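Local structure of metallophosphoesterase (Sphaerobacter thermophilus, 3RQZ) at residues C48-R53 and A95-Y100; W67-R72 and W88-L93; V29-S34 and A56-V61; N15-E20 and V218-A223. The protein probably acts as a zinc-binding phosphatase of the calcineurin-like metallophosphoesterase superfamily, holding zinc ions in its active site. All blocks are in the same frame, centred on the assembly; numbering follows the deposited sequence. Where two conformers were deposited one is given.

In the fold
Interactions 1, 2 and 3 lie within residues 29-100, 2 and 3 without touching, while interaction 4 ties the helix after the first strand to a segment almost 200 residues later. Interaction 1 is the hub. Its Y100 OH lies 2.8 Å from S60 OG of interaction 3, a probable hydrogen bond, L98 CD2 packs 3.8 Å from L93 CB of interaction 2, and L51 CD1 meets L16 CD1 of interaction 4 at 3.6 Å. None of the four contacts supplies a zinc ligand, yet all lie in the shell outside the metal site: the side chains of S34, C69, N15 and V52 lie about 10, 11, 11 and 13 Å from a bound zinc ion.

Interaction 1 (C48-R53 and A95-Y100); sequences CVELVR and AEHLQY
Helix 45-55, the crossover helix between strands 31-34 and 59-60, meets helix 95-103 through two main side-chain pairs, R53 with Y100 and E50 with H97. The axes of the two short segments approach to 10.1 Å and cross at 52°. R53 lays its aliphatic chain over one face of the Y100 ring, with CB 3.8 Å from the centroid in a CH-pi contact and CG 3.6 Å from Y100 CD1. Extended from CG to NE, with CG anti to the backbone N (chi1 176°), this chain carries the guanidinium beyond the ring and over Y100 CB. Two waters bridge R53 NH1 to E96 OE2 and to Q99 OE1, and a third joins R53 O to Y100 OH. The same hydroxyl is hydrogen-bonded to S60 OG, so the helix pair is linked to the end strand of the beta-alpha-beta unit. One turn earlier on helix 45-55, H97 NE2 donates to E50 OE2 over 2.8 Å in a nearly straight bond (167°). The carboxylate uses its anti lone pair and lies almost coplanar with the imidazole, whose rotation is also fixed by a hydrogen bond between ND1 and Q94 N. E96 CG covers one face of that ring. V49 CG1 touches both aromatic residues, 3.9 Å from H97 CD2 and from Y100 CD2.

Interaction 2 (W67-R72 and W88-L93); sequences WACIGR and WTTMQL
C69, near the end of helix 64-69, packs against T89, T90 and L93 of the segment that closes helix 85-92, and the two segments come closest at C69 and T90, whose CA atoms are 4.8 Å apart. The dense half of the contact is apolar and buried. C69 SG touches T89 CG2 at 3.8 Å, while C69 CB faces L93 CD1 at 4.1 Å, so the cysteine packs against both through different atoms. The methyl of T89 is presented to sulfur because CG2 lies anti to the backbone N, while OG1, beside that N (chi1 -63°), bonds back to A85 O in its own helix. Toward G71 the contact thins and is less well defined: T90 was modelled in two conformers, so the close approach of its methyl to the carbonyl oxygens of C69 and G71 is doubtful; in one of them OG1 bonds back to S86 O. No hydrogen bond joins the two segments. G71 and the methyl side of T90, both residues partly exposed, form the looser side, whereas T89 leans inward on V39. Beyond L93, the contact is backed by L98 and L101 of helix 95-103 and by P45 at the start of helix 45-55.

Interaction 3 (V29-S34 and A56-V61); sequences VDDIWS and APNISV
S34 and S60 pair in parallel register, S34 N donating to I59 O and V61 N to S34 O, each over 3.0 Å, so that S34 is gripped through both its backbone polar groups. On one face of this strand pair the W33 and I59 side chains run alongside each other in the same direction; I59 CG1 stands 3.7 Å from the centroid of the five-membered ring, only 7° off its normal, a CH-pi contact. The ring of W113 also meets that of W33. Before the strands pair, N58 ND2 donates to D31 OD2 over 2.9 Å. It approaches from above the carboxylate plane, and the amide and carboxylate are nearly perpendicular (83°). The same oxygen lies at the indole edge, where it receives a weak bond from W33 NE1. A water donating to D31 OD1 and I32 O and accepting from N58 N fills in where the strands diverge. On the other face, a second water links S34 OG, V61 O and S60 OG, the last engaged also by Y100. V52 of helix 45-55 packs on both serines. Strand 31-34, helix 45-55 and strand 59-60 thus form a beta-alpha-beta unit at the margin of a mixed sheet, with D37, a zinc ligand, just beyond strand 31-34, as is characteristic of the calcineurin-like metallophosphoesterase fold.

Interaction 4 (N15-E20 and V218-A223); sequences NLVALE and VEYRIA
Y220 and N15 meet where two helix N-termini come together, N15 being the N-cap of helix 16-26 and R221 that of helix 222-232. The Y220 side chain takes the crowded rotamer, with CG between the backbone N and the carbonyl carbon (chi1 70°), and this swings the ring against the first turn of helix 16-26. A18 CB sits over the centre of one face, 3.6 Å from the centroid in a CH-pi contact, while I222 CG1 covers the opposite face nearer its rim, so the ring is held between two aliphatic groups. N15 has CG anti to its own N (chi1 -168°), which lets one amide serve two ends. OD1 caps the helix by accepting from A18 N at 3.1 Å, from well above the carbonyl plane, and also bonds to T225 OG1. ND2 donates to Y220 OH at 3.0 Å in a bent bond, the amide and ring planes being 80° apart, and has a second acceptor in G192 O. N15 follows closely on H13, a zinc ligand, and their side chains are about 6 Å apart. R221 is the centre of an inverse gamma turn, closed by a weak bond from I222 N to Y220 O, and its NE forms a salt bridge with D224. At the ring edge, V17 CG1 lies 3.9 Å from Y220 CD2 and 3.6 Å from R221 O.

Interaction 1 (C48-R53 and A95-Y100)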
loop_
_atom_site.group_PDB
_atom_site.type_symbol
_atom_site.label_atom_id
_atom_site.label_comp_id
_atom_site.label_asym_id
_atom_site.label_seq_id
_atom_site.Cartn_x
_atom_site.Cartn_y
_atom_site.Cartn_z
ATOM N N CYS A 48 13.012 3.067 2.374
ATOM C CA CYS A 48 11.733 2.386 2.511
ATOM C C CYS A 48 11.855 0.916 2.110
ATOM O O CYS A 48 11.289 0.057 2.790
ATOM C CB CYS A 48 10.584 3.102 1.781
ATOM S SG CYS A 48 10.145 4.691 2.528
ATOM N N VAL A 49 12.619 0.613 1.053
ATOM C CA VAL A 49 12.840 -0.786 0.681
ATOM C C VAL A 49 13.589 -1.528 1.792
ATOM O O VAL A 49 13.255 -2.667 2.130
ATOM C CB VAL A 49 13.645 -0.925 -0.664
ATOM C CG1 VAL A 49 14.132 -2.370 -0.880
ATOM C CG2 VAL A 49 12.811 -0.477 -1.825
ATOM N N GLU A 50 14.617 -0.894 2.343
ATOM C CA GLU A 50 15.411 -1.532 3.397
ATOM C C GLU A 50 14.547 -1.892 4.602
ATOM O O GLU A 50 14.638 -3.014 5.124
ATOM C CB GLU A 50 16.614 -0.658 3.787
ATOM C CG GLU A 50 17.629 -0.561 2.641
ATOM C CD GLU A 50 18.638 0.567 2.801
ATOM O OE1 GLU A 50 18.779 1.087 3.921
ATOM O OE2 GLU A 50 19.322 0.917 1.809
ATOM N N LEU A 51 13.676 -0.970 4.997
ATOM C CA LEU A 51 12.753 -1.192 6.111
ATOM C C LEU A 51 11.723 -2.288 5.873
ATOM O O LEU A 51 11.564 -3.199 6.704
ATOM C CB LEU A 51 11.977 0.086 6.420
ATOM C CG LEU A 51 12.698 1.075 7.307
ATOM C CD1 LEU A 51 11.843 2.295 7.442
ATOM C CD2 LEU A 51 12.907 0.455 8.645
ATOM N N VAL A 52 11.006 -2.178 4.753
ATOM C CA VAL A 52 9.999 -3.187 4.393
ATOM C C VAL A 52 10.608 -4.598 4.287
ATOM O O VAL A 52 10.002 -5.596 4.754
ATOM C CB VAL A 52 9.208 -2.794 3.102
ATOM C CG1 VAL A 52 8.361 -4.001 2.587
ATOM C CG2 VAL A 52 8.295 -1.599 3.391
ATOM N N ARG A 53 11.795 -4.696 3.689
ATOM C CA ARG A 53 12.494 -5.990 3.567
ATOM C C ARG A 53 12.627 -6.711 4.921
ATOM O O ARG A 53 12.291 -7.914 5.044
ATOM C CB ARG A 53 13.879 -5.804 2.948
ATOM C CG ARG A 53 14.698 -7.086 2.885
ATOM C CD ARG A 53 15.979 -6.878 2.085
ATOM N NE ARG A 53 16.555 -8.161 1.720
ATOM C CZ ARG A 53 17.421 -8.349 0.743
ATOM N NH1 ARG A 53 17.842 -7.318 -0.010
ATOM N NH2 ARG A 53 17.850 -9.580 0.513
ATOM N N ALA A 95 22.002 -2.556 -6.057
ATOM C CA ALA A 95 21.803 -3.987 -6.332
ATOM C C ALA A 95 20.876 -4.683 -5.323
ATOM O O ALA A 95 19.958 -5.387 -5.708
ATOM C CB ALA A 95 23.162 -4.743 -6.457
ATOM N N GLU A 96 21.104 -4.439 -4.039
ATOM C CA GLU A 96 20.357 -5.116 -2.987
ATOM C C GLU A 96 18.854 -4.788 -3.024
ATOM O O GLU A 96 18.032 -5.662 -2.751
ATOM C CB GLU A 96 20.945 -4.772 -1.609
ATOM C CG GLU A 96 20.655 -3.309 -1.190
ATOM C CD GLU A 96 21.240 -2.939 0.148
ATOM O OE1 GLU A 96 22.099 -2.002 0.183
ATOM O OE2 GLU A 96 20.836 -3.579 1.159
ATOM N N HIS A 97 18.508 -3.531 -3.353
ATOM C CA HIS A 97 17.111 -3.105 -3.458
ATOM C C HIS A 97 16.462 -3.701 -4.681
ATOM O O HIS A 97 15.311 -4.147 -4.606
ATOM C CB HIS A 97 16.974 -1.583 -3.535
ATOM C CG HIS A 97 17.776 -0.871 -2.506
ATOM N ND1 HIS A 97 18.940 -0.204 -2.814
ATOM C CD2 HIS A 97 17.634 -0.795 -1.162
ATOM C CE1 HIS A 97 19.469 0.281 -1.706
ATOM N NE2 HIS A 97 18.691 -0.056 -0.690
ATOM N N LEU A 98 17.187 -3.666 -5.813
ATOM C CA LEU A 98 16.730 -4.312 -7.046
ATOM C C LEU A 98 16.498 -5.817 -6.854
ATOM O O LEU A 98 15.477 -6.342 -7.280
ATOM C CB LEU A 98 17.713 -4.045 -8.203
ATOM C CG LEU A 98 17.807 -2.526 -8.494
ATOM C CD1 LEU A 98 19.078 -2.172 -9.307
ATOM C CD2 LEU A 98 16.513 -2.046 -9.184
ATOM N N GLN A 99 17.443 -6.506 -6.217
ATOM C CA GLN A 99 17.290 -7.956 -5.971
ATOM C C GLN A 99 16.082 -8.249 -5.097
ATOM O O GLN A 99 15.352 -9.216 -5.322
ATOM C CB GLN A 99 18.544 -8.540 -5.315
ATOM C CG GLN A 99 19.758 -8.619 -6.236
ATOM C CD GLN A 99 21.018 -8.959 -5.458
ATOM O OE1 GLN A 99 20.938 -9.492 -4.364
ATOM N NE2 GLN A 99 22.181 -8.634 -6.011
ATOM N N TYR A 100 15.864 -7.420 -4.086
ATOM C CA TYR A 100 14.732 -7.664 -3.225
ATOM C C TYR A 100 13.395 -7.500 -3.976
ATOM O O TYR A 100 12.498 -8.333 -3.862
ATOM C CB TYR A 100 14.759 -6.740 -1.986
ATOM C CG TYR A 100 13.521 -6.883 -1.138
ATOM C CD1 TYR A 100 13.343 -8.004 -0.321
ATOM C CD2 TYR A 100 12.535 -5.886 -1.135
ATOM C CE1 TYR A 100 12.188 -8.160 0.464
ATOM C CE2 TYR A 100 11.383 -6.014 -0.364
ATOM C CZ TYR A 100 11.218 -7.171 0.451
ATOM O OH TYR A 100 10.091 -7.305 1.237
HETATM O O HOH W 1 10.713 -9.125 3.255
HETATM O O HOH W 2 19.978 -8.681 -1.592
HETATM O O HOH W 3 17.780 -4.262 0.933
#

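Interaction 2 (W67-R72 and W88-L93)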
loop_
_atom_site.group_PDB
_atom_site.type_symbol
_atom_site.label_atom_id
_atom_site.label_comp_id
_atom_site.label_asym_id
_atom_site.label_seq_id
_atom_site.Cartn_x
_atom_site.Cartn_y
_atom_site.Cartn_z
ATOM N N TRP A 67 7.596 -2.687 -9.807
ATOM C CA TRP A 67 7.824 -3.474 -11.029
ATOM C C TRP A 67 8.393 -2.602 -12.162
ATOM O O TRP A 67 9.279 -3.019 -12.907
ATOM C CB TRP A 67 6.486 -4.142 -11.441
ATOM C CG TRP A 67 6.515 -5.034 -12.671
ATOM C CD1 TRP A 67 5.788 -4.851 -13.839
ATOM C CD2 TRP A 67 7.263 -6.255 -12.855
ATOM N NE1 TRP A 67 6.073 -5.862 -14.734
ATOM C CE2 TRP A 67 6.952 -6.746 -14.153
ATOM C CE3 TRP A 67 8.160 -6.979 -12.055
ATOM C CZ2 TRP A 67 7.525 -7.919 -14.676
ATOM C CZ3 TRP A 67 8.749 -8.158 -12.591
ATOM C CH2 TRP A 67 8.412 -8.613 -13.879
ATOM N N ALA A 68 7.874 -1.387 -12.280
ATOM C CA ALA A 68 8.397 -0.402 -13.255
ATOM C C ALA A 68 9.864 -0.058 -12.997
ATOM O O ALA A 68 10.667 0.046 -13.937
ATOM C CB ALA A 68 7.575 0.876 -13.199
ATOM N N CYS A 69 10.212 0.115 -11.726
ATOM C CA CYS A 69 11.510 0.673 -11.356
ATOM C C CYS A 69 12.617 -0.358 -11.344
ATOM O O CYS A 69 13.780 -0.034 -11.168
ATOM C CB CYS A 69 11.413 1.449 -10.046
ATOM S SG CYS A 69 10.389 2.938 -10.261
ATOM N N ILE A 70 12.245 -1.608 -11.551
ATOM C CA ILE A 70 13.213 -2.664 -11.659
ATOM C C ILE A 70 13.833 -2.567 -13.026
ATOM O O ILE A 70 14.888 -3.135 -13.263
ATOM C CB ILE A 70 12.539 -4.030 -11.497
ATOM C CG1 ILE A 70 12.444 -4.393 -10.041
ATOM C CG2 ILE A 70 13.284 -5.125 -12.307
ATOM C CD1 ILE A 70 11.463 -5.574 -9.817
ATOM N N GLY A 71 13.154 -1.852 -13.925
ATOM C CA GLY A 71 13.651 -1.615 -15.252
ATOM C C GLY A 71 15.024 -0.956 -15.243
ATOM O O GLY A 71 15.200 0.131 -14.672
ATOM N N ARG A 72 15.994 -1.642 -15.843
ATOM C CA ARG A 72 17.297 -1.036 -16.129
ATOM C C ARG A 72 17.207 -0.243 -17.422
ATOM O O ARG A 72 16.454 -0.578 -18.341
ATOM C CB ARG A 72 18.412 -2.095 -16.227
ATOM C CG ARG A 72 18.410 -3.130 -15.060
ATOM C CD ARG A 72 19.402 -2.714 -13.944
ATOM N NE ARG A 72 20.782 -3.113 -14.282
ATOM C CZ ARG A 72 21.882 -2.602 -13.717
ATOM N NH1 ARG A 72 21.780 -1.662 -12.782
ATOM N NH2 ARG A 72 23.088 -3.033 -14.094
ATOM N N TRP A 88 14.176 9.024 -11.961
ATOM C CA TRP A 88 14.953 9.363 -10.764
ATOM C C TRP A 88 14.868 8.210 -9.749
ATOM O O TRP A 88 15.872 7.808 -9.180
ATOM C CB TRP A 88 14.411 10.635 -10.118
ATOM C CG TRP A 88 15.121 11.016 -8.839
ATOM C CD1 TRP A 88 16.231 11.815 -8.733
ATOM C CD2 TRP A 88 14.777 10.625 -7.502
ATOM N NE1 TRP A 88 16.599 11.949 -7.413
ATOM C CE2 TRP A 88 15.721 11.235 -6.634
ATOM C CE3 TRP A 88 13.747 9.847 -6.945
ATOM C CZ2 TRP A 88 15.683 11.067 -5.243
ATOM C CZ3 TRP A 88 13.697 9.685 -5.552
ATOM C CH2 TRP A 88 14.662 10.301 -4.718
ATOM N N THR A 89 13.665 7.700 -9.510
ATOM C CA THR A 89 13.486 6.613 -8.557
ATOM C C THR A 89 14.364 5.385 -8.916
ATOM O O THR A 89 15.058 4.842 -8.038
ATOM C CB THR A 89 11.993 6.205 -8.384
ATOM O OG1 THR A 89 11.255 7.316 -7.844
ATOM C CG2 THR A 89 11.851 4.969 -7.419
ATOM N N THR A 90 14.312 4.978 -10.186
ATOM C CA THR A 90 15.077 3.848 -10.689
ATOM C C THR A 90 16.561 4.026 -10.378
ATOM O O THR A 90 17.208 3.104 -9.883
ATOM C CB THR A 90 14.902 3.671 -12.234
ATOM O OG1 THR A 90 13.522 3.816 -12.589
ATOM C CG2 THR A 90 15.384 2.312 -12.664
HETATM N N MSE A 91 17.079 5.228 -10.648
HETATM C CA MSE A 91 18.498 5.569 -10.420
HETATM C C MSE A 91 18.919 5.564 -8.942
HETATM O O MSE A 91 20.102 5.539 -8.650
HETATM C CB MSE A 91 18.881 6.917 -11.083
HETATM C CG MSE A 91 18.851 6.906 -12.612
HETATM SE SE MSE A 91 19.591 5.290 -13.466
HETATM C CE MSE A 91 21.483 5.621 -13.155
ATOM N N GLN A 92 17.961 5.601 -8.012
ATOM C CA GLN A 92 18.281 5.555 -6.589
ATOM C C GLN A 92 18.560 4.130 -6.104
ATOM O O GLN A 92 19.264 3.942 -5.125
ATOM C CB GLN A 92 17.156 6.165 -5.747
ATOM C CG GLN A 92 16.722 7.599 -6.160
ATOM C CD GLN A 92 17.875 8.526 -6.450
ATOM O OE1 GLN A 92 18.032 9.027 -7.585
ATOM N NE2 GLN A 92 18.709 8.755 -5.441
ATOM N N LEU A 93 18.003 3.146 -6.796
ATOM C CA LEU A 93 18.042 1.766 -6.347
ATOM C C LEU A 93 19.401 1.113 -6.630
ATOM O O LEU A 93 19.940 1.195 -7.741
ATOM C CB LEU A 93 16.896 0.977 -6.982
ATOM C CG LEU A 93 15.506 1.563 -6.736
ATOM C CD1 LEU A 93 14.426 0.678 -7.408
ATOM C CD2 LEU A 93 15.208 1.789 -5.230
#

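Interaction 3 (V29-S34 and A56-V61)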
loop_
_atom_site.group_PDB
_atom_site.type_symbol
_atom_site.label_atom_id
_atom_site.label_comp_id
_atom_site.label_asym_id
_atom_site.label_seq_id
_atom_site.Cartn_x
_atom_site.Cartn_y
_atom_site.Cartn_z
ATOM N N VAL A 29 3.012 -4.852 17.389
ATOM C CA VAL A 29 2.474 -5.746 16.349
ATOM C C VAL A 29 3.303 -7.023 16.170
ATOM O O VAL A 29 4.519 -7.017 16.357
ATOM C CB VAL A 29 2.192 -5.033 15.001
ATOM C CG1 VAL A 29 1.104 -3.990 15.187
ATOM C CG2 VAL A 29 3.447 -4.410 14.389
ATOM N N ASP A 30 2.619 -8.108 15.827
ATOM C CA ASP A 30 3.228 -9.425 15.701
ATOM C C ASP A 30 3.775 -9.697 14.318
ATOM O O ASP A 30 4.555 -10.630 14.153
ATOM C CB ASP A 30 2.202 -10.500 16.079
ATOM C CG ASP A 30 1.751 -10.352 17.493
ATOM O OD1 ASP A 30 2.627 -10.396 18.388
ATOM O OD2 ASP A 30 0.546 -10.127 17.713
ATOM N N ASP A 31 3.344 -8.908 13.329
ATOM C CA ASP A 31 3.805 -9.071 11.945
ATOM C C ASP A 31 3.382 -7.832 11.166
ATOM O O ASP A 31 2.476 -7.107 11.573
ATOM C CB ASP A 31 3.235 -10.351 11.287
ATOM C CG ASP A 31 4.048 -10.825 10.055
ATOM O OD1 ASP A 31 5.142 -10.275 9.748
ATOM O OD2 ASP A 31 3.574 -11.774 9.377
ATOM N N ILE A 32 4.088 -7.572 10.072
ATOM C CA ILE A 32 3.816 -6.440 9.190
ATOM C C ILE A 32 3.696 -6.965 7.752
ATOM O O ILE A 32 4.562 -7.727 7.281
ATOM C CB ILE A 32 4.914 -5.378 9.338
ATOM C CG1 ILE A 32 4.850 -4.764 10.761
ATOM C CG2 ILE A 32 4.828 -4.296 8.212
ATOM C CD1 ILE A 32 6.105 -3.983 11.177
ATOM N N TRP A 33 2.605 -6.618 7.074
ATOM C CA TRP A 33 2.411 -7.046 5.688
ATOM C C TRP A 33 2.436 -5.856 4.740
ATOM O O TRP A 33 1.741 -4.876 4.983
ATOM C CB TRP A 33 1.056 -7.725 5.479
ATOM C CG TRP A 33 0.762 -8.945 6.286
ATOM C CD1 TRP A 33 1.632 -9.694 7.049
ATOM C CD2 TRP A 33 -0.499 -9.595 6.361
ATOM N NE1 TRP A 33 0.958 -10.755 7.616
ATOM C CE2 TRP A 33 -0.344 -10.729 7.196
ATOM C CE3 TRP A 33 -1.757 -9.332 5.801
ATOM C CZ2 TRP A 33 -1.411 -11.590 7.508
ATOM C CZ3 TRP A 33 -2.830 -10.217 6.108
ATOM C CH2 TRP A 33 -2.641 -11.307 6.960
ATOM N N SER A 34 3.224 -5.951 3.670
ATOM C CA SER A 34 3.307 -4.886 2.671
ATOM C C SER A 34 2.588 -5.292 1.386
ATOM O O SER A 34 2.830 -6.374 0.820
ATOM C CB SER A 34 4.774 -4.537 2.378
ATOM O OG SER A 34 4.898 -3.688 1.217
ATOM N N ALA A 56 8.775 -7.098 6.872
ATOM C CA ALA A 56 7.689 -7.871 6.276
ATOM C C ALA A 56 8.218 -9.187 5.707
ATOM O O ALA A 56 8.184 -9.390 4.500
ATOM C CB ALA A 56 6.977 -7.028 5.202
ATOM N N PRO A 57 8.719 -10.096 6.583
ATOM C CA PRO A 57 9.292 -11.358 6.061
ATOM C C PRO A 57 8.250 -12.362 5.516
ATOM O O PRO A 57 8.616 -13.262 4.768
ATOM C CB PRO A 57 10.016 -11.952 7.283
ATOM C CG PRO A 57 9.222 -11.375 8.540
ATOM C CD PRO A 57 8.924 -9.951 8.046
ATOM N N ASN A 58 6.982 -12.229 5.883
ATOM C CA ASN A 58 5.985 -13.228 5.466
ATOM C C ASN A 58 5.123 -12.789 4.296
ATOM O O ASN A 58 4.847 -13.605 3.412
ATOM C CB ASN A 58 5.084 -13.631 6.658
ATOM C CG ASN A 58 5.864 -14.275 7.775
ATOM O OD1 ASN A 58 6.587 -15.260 7.563
ATOM N ND2 ASN A 58 5.730 -13.730 8.981
ATOM N N ILE A 59 4.672 -11.532 4.297
ATOM C CA ILE A 59 3.784 -11.031 3.249
ATOM C C ILE A 59 4.347 -9.705 2.743
ATOM O O ILE A 59 4.369 -8.718 3.468
ATOM C CB ILE A 59 2.304 -10.847 3.735
ATOM C CG1 ILE A 59 1.691 -12.167 4.229
ATOM C CG2 ILE A 59 1.401 -10.250 2.595
ATOM C CD1 ILE A 59 1.239 -13.057 3.122
ATOM N N SER A 60 4.840 -9.702 1.513
ATOM C CA SER A 60 5.368 -8.494 0.883
ATOM C C SER A 60 5.207 -8.717 -0.618
ATOM O O SER A 60 5.937 -9.516 -1.216
ATOM C CB SER A 60 6.860 -8.306 1.226
ATOM O OG SER A 60 7.389 -7.102 0.649
ATOM N N VAL A 61 4.219 -8.060 -1.226
ATOM C CA VAL A 61 3.934 -8.311 -2.613
ATOM C C VAL A 61 4.361 -7.072 -3.439
ATOM O O VAL A 61 4.497 -5.982 -2.900
ATOM C CB VAL A 61 2.415 -8.738 -2.840
ATOM C CG1 VAL A 61 2.092 -10.074 -2.089
ATOM C CG2 VAL A 61 1.446 -7.646 -2.411
HETATM O O HOH W 4 5.297 -10.266 6.900
HETATM O O HOH W 5 5.861 -5.166 -0.665
#

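Interaction 4 (N15-E20 and V218-A223)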
loop_
_atom_site.group_PDB
_atom_site.type_symbol
_atom_site.label_atom_id
_atom_site.label_comp_id
_atom_site.label_asym_id
_atom_site.label_seq_id
_atom_site.Cartn_x
_atom_site.Cartn_y
_atom_site.Cartn_z
ATOM N N ASN A 15 7.955 7.288 1.074
ATOM C CA ASN A 15 7.677 8.320 2.066
ATOM C C ASN A 15 8.102 7.789 3.454
ATOM O O ASN A 15 7.302 7.226 4.204
ATOM C CB ASN A 15 6.192 8.724 2.007
ATOM C CG ASN A 15 5.873 10.004 2.798
ATOM O OD1 ASN A 15 6.590 10.403 3.729
ATOM N ND2 ASN A 15 4.794 10.658 2.407
ATOM N N LEU A 16 9.383 7.963 3.752
ATOM C CA LEU A 16 10.011 7.430 4.969
ATOM C C LEU A 16 9.419 8.076 6.210
ATOM O O LEU A 16 9.162 7.395 7.198
ATOM C CB LEU A 16 11.545 7.653 4.945
ATOM C CG LEU A 16 12.367 7.190 6.176
ATOM C CD1 LEU A 16 12.197 5.710 6.439
ATOM C CD2 LEU A 16 13.827 7.530 6.005
ATOM N N VAL A 17 9.156 9.376 6.140
ATOM C CA VAL A 17 8.612 10.085 7.295
ATOM C C VAL A 17 7.219 9.482 7.625
ATOM O O VAL A 17 6.928 9.217 8.784
ATOM C CB VAL A 17 8.531 11.588 7.040
ATOM C CG1 VAL A 17 7.902 12.337 8.215
ATOM C CG2 VAL A 17 9.954 12.135 6.743
ATOM N N ALA A 18 6.384 9.272 6.608
ATOM C CA ALA A 18 5.057 8.721 6.833
ATOM C C ALA A 18 5.170 7.266 7.323
ATOM O O ALA A 18 4.446 6.866 8.220
ATOM C CB ALA A 18 4.199 8.797 5.543
ATOM N N LEU A 19 6.090 6.494 6.751
ATOM C CA LEU A 19 6.308 5.120 7.221
ATOM C C LEU A 19 6.752 5.059 8.706
ATOM O O LEU A 19 6.228 4.268 9.488
ATOM C CB LEU A 19 7.299 4.369 6.309
ATOM C CG LEU A 19 7.539 2.893 6.644
ATOM C CD1 LEU A 19 6.216 2.077 6.690
ATOM C CD2 LEU A 19 8.522 2.256 5.631
ATOM N N GLU A 20 7.697 5.906 9.100
ATOM C CA GLU A 20 8.129 5.942 10.514
ATOM C C GLU A 20 6.993 6.373 11.446
ATOM O O GLU A 20 6.889 5.881 12.560
ATOM C CB GLU A 20 9.351 6.850 10.703
ATOM C CG GLU A 20 10.603 6.307 10.000
ATOM C CD GLU A 20 11.775 7.262 10.108
ATOM O OE1 GLU A 20 11.612 8.471 9.795
ATOM O OE2 GLU A 20 12.863 6.811 10.514
ATOM N N VAL A 218 -2.845 8.453 10.675
ATOM C CA VAL A 218 -1.893 9.131 11.536
ATOM C C VAL A 218 -1.265 10.314 10.823
ATOM O O VAL A 218 -0.797 10.196 9.679
ATOM C CB VAL A 218 -0.829 8.164 12.139
ATOM C CG1 VAL A 218 0.003 7.454 11.035
ATOM C CG2 VAL A 218 0.056 8.890 13.205
ATOM N N GLU A 219 -1.257 11.447 11.517
ATOM C CA GLU A 219 -0.571 12.644 11.029
ATOM C C GLU A 219 0.915 12.359 10.981
ATOM O O GLU A 219 1.434 11.595 11.816
ATOM C CB GLU A 219 -0.821 13.821 11.958
ATOM C CG GLU A 219 -2.191 14.349 11.855
ATOM C CD GLU A 219 -2.325 15.724 12.516
ATOM O OE1 GLU A 219 -1.660 15.966 13.545
ATOM O OE2 GLU A 219 -3.074 16.564 11.983
ATOM N N TYR A 220 1.605 12.944 10.007
ATOM C CA TYR A 220 3.057 12.815 9.948
ATOM C C TYR A 220 3.597 14.154 9.485
ATOM O O TYR A 220 2.814 15.028 9.117
ATOM C CB TYR A 220 3.493 11.659 9.027
ATOM C CG TYR A 220 3.243 11.891 7.542
ATOM C CD1 TYR A 220 2.022 11.566 6.959
ATOM C CD2 TYR A 220 4.250 12.431 6.715
ATOM C CE1 TYR A 220 1.796 11.763 5.576
ATOM C CE2 TYR A 220 4.028 12.640 5.330
ATOM C CZ TYR A 220 2.808 12.306 4.780
ATOM O OH TYR A 220 2.611 12.514 3.438
ATOM N N ARG A 221 4.913 14.337 9.529
ATOM C CA ARG A 221 5.466 15.637 9.196
ATOM C C ARG A 221 5.618 15.780 7.682
ATOM O O ARG A 221 6.698 15.564 7.130
ATOM C CB ARG A 221 6.777 15.886 9.947
ATOM C CG ARG A 221 6.594 16.101 11.461
ATOM C CD ARG A 221 7.911 16.543 12.155
ATOM N NE ARG A 221 8.960 15.514 12.077
ATOM C CZ ARG A 221 9.000 14.412 12.833
ATOM N NH1 ARG A 221 8.057 14.195 13.746
ATOM N NH2 ARG A 221 9.979 13.517 12.683
ATOM N N ILE A 222 4.520 16.154 7.025
ATOM C CA ILE A 222 4.475 16.340 5.577
ATOM C C ILE A 222 5.539 17.331 5.105
ATOM O O ILE A 222 6.179 17.098 4.082
ATOM C CB ILE A 222 3.062 16.822 5.114
ATOM C CG1 ILE A 222 2.022 15.714 5.327
ATOM C CG2 ILE A 222 3.075 17.244 3.634
ATOM C CD1 ILE A 222 0.591 16.229 5.251
ATOM N N ALA A 223 5.741 18.407 5.874
ATOM C CA ALA A 223 6.767 19.412 5.580
ATOM C C ALA A 223 8.143 18.783 5.384
ATOM O O ALA A 223 8.920 19.232 4.536
ATOM C CB ALA A 223 6.837 20.464 6.695
#